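Local coordinates for protein 2,3,4,5-tetrahydropyridine-2,6-dicarboxylate N-succinyltransferase (Campylobacter jejuni, PDB 2RIJ) that probably catalyses the transfer of a succinyl group from succinyl-CoA to tetrahydrodipicolinate, a step of lysine biosynthesis by the diaminopimelate pathway, at residues Gln15-Lys19 against Ser20-Lys24; Leu50-Tyr53 against Glu54-Phe57; Leu85-Glu88 against Asp89-Ala93. All coordinates share one frame; numbering follows the deposited sequence.

Contact 1: Gln15-Lys19 against Ser20-Lys24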
# COMPACT_ATOMS: atom_id res chain seq x y z
N GLN A 15 -49.65 -54.59 -25.05
CA GLN A 15 -50.36 -54.17 -26.27
C GLN A 15 -50.28 -52.67 -26.55
O GLN A 15 -50.11 -52.24 -27.70
CB GLN A 15 -51.83 -54.61 -26.23
CG GLN A 15 -51.98 -56.08 -26.38
CD GLN A 15 -53.42 -56.55 -26.31
OE1 GLN A 15 -54.35 -55.77 -26.04
NE2 GLN A 15 -53.61 -57.85 -26.53
N ILE A 16 -50.42 -51.86 -25.51
CA ILE A 16 -50.35 -50.41 -25.66
C ILE A 16 -48.96 -50.00 -26.15
O ILE A 16 -48.82 -49.21 -27.11
CB ILE A 16 -50.66 -49.71 -24.31
CG1 ILE A 16 -52.13 -49.96 -23.91
CG2 ILE A 16 -50.35 -48.18 -24.38
CD1 ILE A 16 -52.41 -49.68 -22.41
N GLU A 17 -47.94 -50.57 -25.51
CA GLU A 17 -46.57 -50.14 -25.73
C GLU A 17 -46.07 -50.63 -27.09
O GLU A 17 -45.09 -50.11 -27.59
CB GLU A 17 -45.64 -50.58 -24.58
CG GLU A 17 -45.86 -49.84 -23.26
CD GLU A 17 -44.93 -50.27 -22.12
OE1 GLU A 17 -44.31 -51.35 -22.24
OE2 GLU A 17 -44.81 -49.52 -21.10
N GLN A 18 -46.76 -51.60 -27.68
CA GLN A 18 -46.44 -52.09 -29.02
C GLN A 18 -47.20 -51.30 -30.10
O GLN A 18 -47.07 -51.57 -31.30
CB GLN A 18 -46.69 -53.61 -29.13
CG GLN A 18 -48.14 -54.00 -29.38
CD GLN A 18 -48.42 -55.51 -29.31
OE1 GLN A 18 -49.50 -55.96 -29.70
NE2 GLN A 18 -47.45 -56.29 -28.82
N LYS A 19 -47.98 -50.31 -29.70
CA LYS A 19 -48.61 -49.44 -30.68
C LYS A 19 -47.53 -48.67 -31.41
O LYS A 19 -46.42 -48.46 -30.89
CB LYS A 19 -49.60 -48.47 -30.04
CG LYS A 19 -50.94 -49.10 -29.65
CD LYS A 19 -51.87 -48.09 -28.95
CE LYS A 19 -53.30 -48.57 -28.89
NZ LYS A 19 -54.31 -47.46 -28.88
N SER A 20 -47.87 -48.23 -32.61
CA SER A 20 -46.90 -47.71 -33.55
C SER A 20 -46.38 -46.37 -33.07
O SER A 20 -47.16 -45.45 -32.79
CB SER A 20 -47.53 -47.56 -34.95
OG SER A 20 -46.56 -47.18 -35.93
N GLY A 21 -45.06 -46.29 -32.96
CA GLY A 21 -44.40 -45.07 -32.51
C GLY A 21 -44.52 -44.79 -31.02
O GLY A 21 -44.01 -43.77 -30.55
N TYR A 22 -45.15 -45.69 -30.26
CA TYR A 22 -45.24 -45.51 -28.81
C TYR A 22 -43.86 -45.23 -28.22
O TYR A 22 -42.87 -45.86 -28.61
CB TYR A 22 -45.90 -46.71 -28.13
CG TYR A 22 -46.15 -46.45 -26.67
CD1 TYR A 22 -45.16 -46.69 -25.72
CD2 TYR A 22 -47.35 -45.94 -26.25
CE1 TYR A 22 -45.38 -46.40 -24.35
CE2 TYR A 22 -47.58 -45.66 -24.89
CZ TYR A 22 -46.59 -45.91 -23.95
OH TYR A 22 -46.85 -45.63 -22.64
N LYS A 23 -43.79 -44.24 -27.32
CA LYS A 23 -42.62 -43.97 -26.48
C LYS A 23 -43.05 -43.90 -25.02
O LYS A 23 -44.02 -43.23 -24.71
CB LYS A 23 -42.00 -42.62 -26.82
CG LYS A 23 -40.93 -42.63 -27.87
CD LYS A 23 -40.49 -41.17 -28.18
CE LYS A 23 -39.19 -40.75 -27.51
NZ LYS A 23 -38.56 -39.58 -28.25
N LYS A 24 -42.31 -44.56 -24.13
CA LYS A 24 -42.53 -44.43 -22.71
C LYS A 24 -42.17 -43.02 -22.27
O LYS A 24 -41.11 -42.51 -22.61
CB LYS A 24 -41.65 -45.39 -21.93
CG LYS A 24 -41.89 -46.86 -22.18
CD LYS A 24 -40.94 -47.68 -21.25
CE LYS A 24 -41.11 -49.17 -21.47
NZ LYS A 24 -40.47 -49.95 -20.36
O HOH W 1 -45.27 -46.85 -20.83

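Contact 2: Leu50-Tyr53 against Glu54-Phe57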
# COMPACT_ATOMS: atom_id res chain seq x y z
N LEU A 50 -48.24 -35.77 -7.28
CA LEU A 50 -47.40 -36.95 -7.57
C LEU A 50 -46.64 -36.69 -8.86
O LEU A 50 -47.23 -36.32 -9.86
CB LEU A 50 -48.23 -38.22 -7.75
CG LEU A 50 -48.91 -38.90 -6.57
CD1 LEU A 50 -49.90 -39.98 -7.08
CD2 LEU A 50 -47.88 -39.48 -5.58
N ILE A 51 -45.33 -36.87 -8.81
CA ILE A 51 -44.45 -36.75 -9.95
C ILE A 51 -43.81 -38.09 -10.19
O ILE A 51 -43.25 -38.72 -9.28
CB ILE A 51 -43.30 -35.72 -9.68
CG1 ILE A 51 -43.87 -34.38 -9.27
CG2 ILE A 51 -42.35 -35.59 -10.88
CD1 ILE A 51 -44.66 -33.71 -10.41
N ASN A 52 -43.87 -38.52 -11.43
CA ASN A 52 -43.27 -39.77 -11.85
C ASN A 52 -42.08 -39.40 -12.73
O ASN A 52 -42.22 -38.60 -13.67
CB ASN A 52 -44.28 -40.62 -12.61
CG ASN A 52 -45.44 -41.08 -11.76
OD1 ASN A 52 -45.33 -42.07 -11.05
ND2 ASN A 52 -46.55 -40.37 -11.84
N TYR A 53 -40.90 -39.92 -12.39
CA TYR A 53 -39.70 -39.71 -13.22
C TYR A 53 -39.07 -41.06 -13.49
O TYR A 53 -38.66 -41.72 -12.57
CB TYR A 53 -38.68 -38.78 -12.56
CG TYR A 53 -37.47 -38.58 -13.43
CD1 TYR A 53 -37.56 -37.83 -14.60
CD2 TYR A 53 -36.26 -39.16 -13.12
CE1 TYR A 53 -36.48 -37.66 -15.41
CE2 TYR A 53 -35.17 -39.01 -13.96
CZ TYR A 53 -35.30 -38.27 -15.09
OH TYR A 53 -34.25 -38.11 -15.93
N GLU A 54 -39.02 -41.46 -14.74
CA GLU A 54 -38.39 -42.73 -15.15
C GLU A 54 -38.88 -43.92 -14.30
O GLU A 54 -38.11 -44.75 -13.83
CB GLU A 54 -36.85 -42.59 -15.20
CG GLU A 54 -36.35 -41.56 -16.24
CD GLU A 54 -36.38 -42.08 -17.67
OE1 GLU A 54 -36.93 -43.18 -17.90
OE2 GLU A 54 -35.84 -41.40 -18.58
N GLN A 55 -40.21 -44.02 -14.17
CA GLN A 55 -40.83 -45.00 -13.30
C GLN A 55 -42.30 -45.11 -13.64
O GLN A 55 -42.85 -44.20 -14.28
CB GLN A 55 -40.71 -44.55 -11.83
CG GLN A 55 -41.49 -43.31 -11.50
CD GLN A 55 -41.15 -42.74 -10.19
OE1 GLN A 55 -41.04 -41.50 -10.03
NE2 GLN A 55 -40.97 -43.62 -9.21
N ASN A 56 -42.93 -46.21 -13.21
CA ASN A 56 -44.38 -46.41 -13.31
C ASN A 56 -44.85 -46.25 -14.74
O ASN A 56 -45.87 -45.62 -15.00
CB ASN A 56 -45.14 -45.46 -12.37
CG ASN A 56 -44.74 -45.63 -10.93
OD1 ASN A 56 -44.47 -46.73 -10.53
ND2 ASN A 56 -44.66 -44.55 -10.18
N PHE A 57 -44.13 -46.89 -15.65
CA PHE A 57 -44.40 -46.72 -17.08
C PHE A 57 -45.75 -47.36 -17.45
O PHE A 57 -46.41 -46.87 -18.35
CB PHE A 57 -43.29 -47.30 -17.94
CG PHE A 57 -41.95 -46.67 -17.72
CD1 PHE A 57 -41.67 -45.39 -18.19
CD2 PHE A 57 -40.96 -47.35 -17.04
CE1 PHE A 57 -40.44 -44.82 -17.99
CE2 PHE A 57 -39.71 -46.77 -16.84
CZ PHE A 57 -39.46 -45.51 -17.33
O HOH W 2 -34.81 -39.11 -18.35

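Contact 3: Leu85-Glu88 against Asp89-Ala93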
# COMPACT_ATOMS: atom_id res chain seq x y z
N LEU A 85 -58.10 -33.91 -18.99
CA LEU A 85 -58.80 -35.13 -18.64
C LEU A 85 -60.32 -34.91 -18.59
O LEU A 85 -60.81 -33.91 -18.05
CB LEU A 85 -58.33 -35.66 -17.27
CG LEU A 85 -56.93 -36.24 -17.28
CD1 LEU A 85 -56.37 -36.13 -15.87
CD2 LEU A 85 -56.97 -37.73 -17.81
N LYS A 86 -61.03 -35.84 -19.21
CA LYS A 86 -62.48 -36.00 -19.09
C LYS A 86 -62.78 -37.10 -18.07
O LYS A 86 -61.93 -37.97 -17.83
CB LYS A 86 -63.07 -36.35 -20.45
CG LYS A 86 -62.81 -35.26 -21.46
CD LYS A 86 -63.46 -35.53 -22.76
CE LYS A 86 -63.45 -34.28 -23.60
NZ LYS A 86 -64.13 -34.46 -24.89
N LEU A 87 -64.00 -37.13 -17.55
CA LEU A 87 -64.39 -38.18 -16.60
C LEU A 87 -64.19 -39.56 -17.22
O LEU A 87 -63.74 -40.48 -16.55
CB LEU A 87 -65.84 -38.04 -16.13
CG LEU A 87 -66.29 -38.93 -14.97
CD1 LEU A 87 -65.36 -38.80 -13.80
CD2 LEU A 87 -67.78 -38.60 -14.59
N GLU A 88 -64.52 -39.71 -18.49
CA GLU A 88 -64.39 -40.98 -19.18
C GLU A 88 -62.97 -41.53 -19.16
O GLU A 88 -62.76 -42.75 -19.09
CB GLU A 88 -64.92 -40.84 -20.61
CG GLU A 88 -64.14 -39.95 -21.52
CD GLU A 88 -64.90 -39.61 -22.79
OE1 GLU A 88 -64.96 -40.47 -23.71
OE2 GLU A 88 -65.46 -38.49 -22.84
N ASP A 89 -61.99 -40.61 -19.20
CA ASP A 89 -60.58 -40.96 -19.15
C ASP A 89 -60.23 -41.56 -17.79
O ASP A 89 -59.52 -42.57 -17.71
CB ASP A 89 -59.70 -39.75 -19.41
CG ASP A 89 -59.97 -39.07 -20.75
OD1 ASP A 89 -60.31 -39.75 -21.76
OD2 ASP A 89 -59.83 -37.82 -20.78
N ILE A 90 -60.77 -40.95 -16.74
CA ILE A 90 -60.53 -41.41 -15.38
C ILE A 90 -61.18 -42.77 -15.17
O ILE A 90 -60.57 -43.69 -14.62
CB ILE A 90 -61.04 -40.37 -14.35
CG1 ILE A 90 -60.19 -39.09 -14.44
CG2 ILE A 90 -60.98 -40.94 -12.96
CD1 ILE A 90 -60.95 -37.80 -14.24
N ASP A 91 -62.43 -42.91 -15.63
CA ASP A 91 -63.15 -44.18 -15.50
C ASP A 91 -62.49 -45.32 -16.32
O ASP A 91 -62.38 -46.46 -15.85
CB ASP A 91 -64.61 -44.00 -15.91
CG ASP A 91 -65.41 -43.23 -14.87
OD1 ASP A 91 -65.09 -43.31 -13.66
OD2 ASP A 91 -66.37 -42.56 -15.29
N PHE A 92 -62.00 -44.98 -17.51
CA PHE A 92 -61.29 -45.94 -18.32
C PHE A 92 -60.05 -46.41 -17.56
O PHE A 92 -59.80 -47.61 -17.49
CB PHE A 92 -60.85 -45.33 -19.64
CG PHE A 92 -60.00 -46.27 -20.46
CD1 PHE A 92 -60.59 -47.22 -21.26
CD2 PHE A 92 -58.63 -46.21 -20.42
CE1 PHE A 92 -59.80 -48.10 -22.01
CE2 PHE A 92 -57.86 -47.08 -21.14
CZ PHE A 92 -58.44 -48.02 -21.93
N ALA A 93 -59.27 -45.47 -17.02
CA ALA A 93 -58.01 -45.81 -16.33
C ALA A 93 -58.31 -46.70 -15.11
O ALA A 93 -57.71 -47.74 -14.93
CB ALA A 93 -57.23 -44.51 -15.93

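Contact 1: Gln15-Lys19 against Ser20-Lys24
The chain leaves helix 6-17 through a type II beta turn from Lys19 to Tyr22, and the ring of Tyr22 folds back over the last helical residues. The turn is closed by Tyr22 N, which donates to Lys19 O at 3.1 Å with an N-H...O angle of 160°. Gly21 takes the third position of the turn, where its positive phi is normal for type II. With CG of Tyr22 anti to the backbone N (chi1 -173°), the ring lies against the helix end. One face receives Glu17 CA in a CH-pi contact, 4.0 Å from the ring centroid and 22° off its normal. Over the same face, Glu17 CG sits above the CE1 rim, 3.6 Å from Tyr22 CE1, and Ile16 CG2 comes in toward the CE2 rim, 3.8 Å from Tyr22 CE2. Beyond the segments, the rings of Phe76 and Tyr22 meet at an inclination, and Lys19 NZ forms a salt bridge with Glu65 of helix 57-69. A water joins the two polar ends, donating to Glu17 OE2 at 2.7 Å and accepting from Tyr22 OH. Lys24 NZ, 4.4 Å from Glu17 OE2, is too far for a salt bridge, but its charge probably helps stabilise the ionised carboxylate.

Contact 2: Leu50-Tyr53 against Glu54-Phe57
Asn52 and Tyr53 touch Gln55 and Asn56 across the tight connection from strand 52-53 to helix 57-69, a strand-to-helix junction with Asn56 at the N-cap position. Two amide side chains reach back to the strand. Gln55 OE1 accepts from Tyr53 N at 2.8 Å, with an N-H...O angle of 169°, and the donor lies in the carbonyl plane on a lone pair. Asn56 ND2 donates to Asn52 OD1 at 2.7 Å; the two amide planes stand 80° apart, and the acceptor lies in the plane of the donating amide. The Asn56 side chain, spent on Asn52, makes no capping bond to the helix. Glu54 and Asn56 both have positive phi, consistent with the sharp change in chain direction. Away from these amides, Glu54 bends at chi2 (-77°) and lays CG over one face of the Tyr53 ring, 3.7 Å from the centroid. Its carboxylate plane stands nearly upright to the ring, and one water bonds both Tyr53 OH, at 2.7 Å, and Glu54 OE2. In the second shell, Lys152 gives Gln55 OE1 a further hydrogen bond, while Asn52 ND2 is held by Phe28 O and Asn108 OD1, which fixes the amide that receives Asn56 ND2.

Contact 3: Leu85-Glu88 against Asp89-Ala93
The backbone passes from extended Leu85 and Lys86 into the first turn of helix 87-96, where Asp91 N bonds Leu87 O at 2.9 Å and Phe92 N bonds Glu88 O at 2.8 Å. Lys86 holds the N-cap position, and its carbonyl oxygen accepts from Asp89 N at 3.0 Å and weakly from Ile90 N. The Asp89 side chain returns the grip: OD2 accepts from Lys86 N at 2.8 Å with an N-H...O angle of 172°, the nitrogen approaching from above the carboxylate plane. The rotation that permits this sets CG beside the backbone N and anti to the carbonyl carbon (chi1 -58°), turning the carboxylate back toward the start of the helix. Leu85 CD2 packs on Asp89 CB at 3.8 Å, and Lys86 CB lies 3.6 Å from Asp89 OD2. The other oxygen, OD1, forms a salt bridge with Arg70, so both oxygens of the buried carboxylate have partners, and it is probably ionised. One turn after Leu87, Asp91 brings OD2 within 3.6 Å of Leu87 CG, while its OD1 forms a salt bridge with Lys116 of helix 107-117. Backbone NH of the N-cap residue bound to the side chain three positions later is one half of a capping box; Lys86 has no side-chain acceptor to return the bond, so the arrangement marks a helix N-terminus with that half alone.

All three contacts lie in the N-terminal region of the chain, away from the predicted active-site and succinyl-CoA residues, and each sits at a helix end: contact 1 where helix 6-17 stops, contacts 2 and 3 where helices 57-69 and 87-96 start. Contacts 1 and 2, with centres about 17 Å apart, touch directly, Lys24 CB lying 3.7 Å from Phe57 CD1. Contact 3 touches neither: its nearest atoms are about 6 Å from contact 1 and about 11 Å from contact 2. Helix 57-69 connects them, since Tyr22, Leu85 and Phe92 all pack on it. A citrate, probably from the crystallisation liquor, lies close to the Asn56 side chain in contact 2.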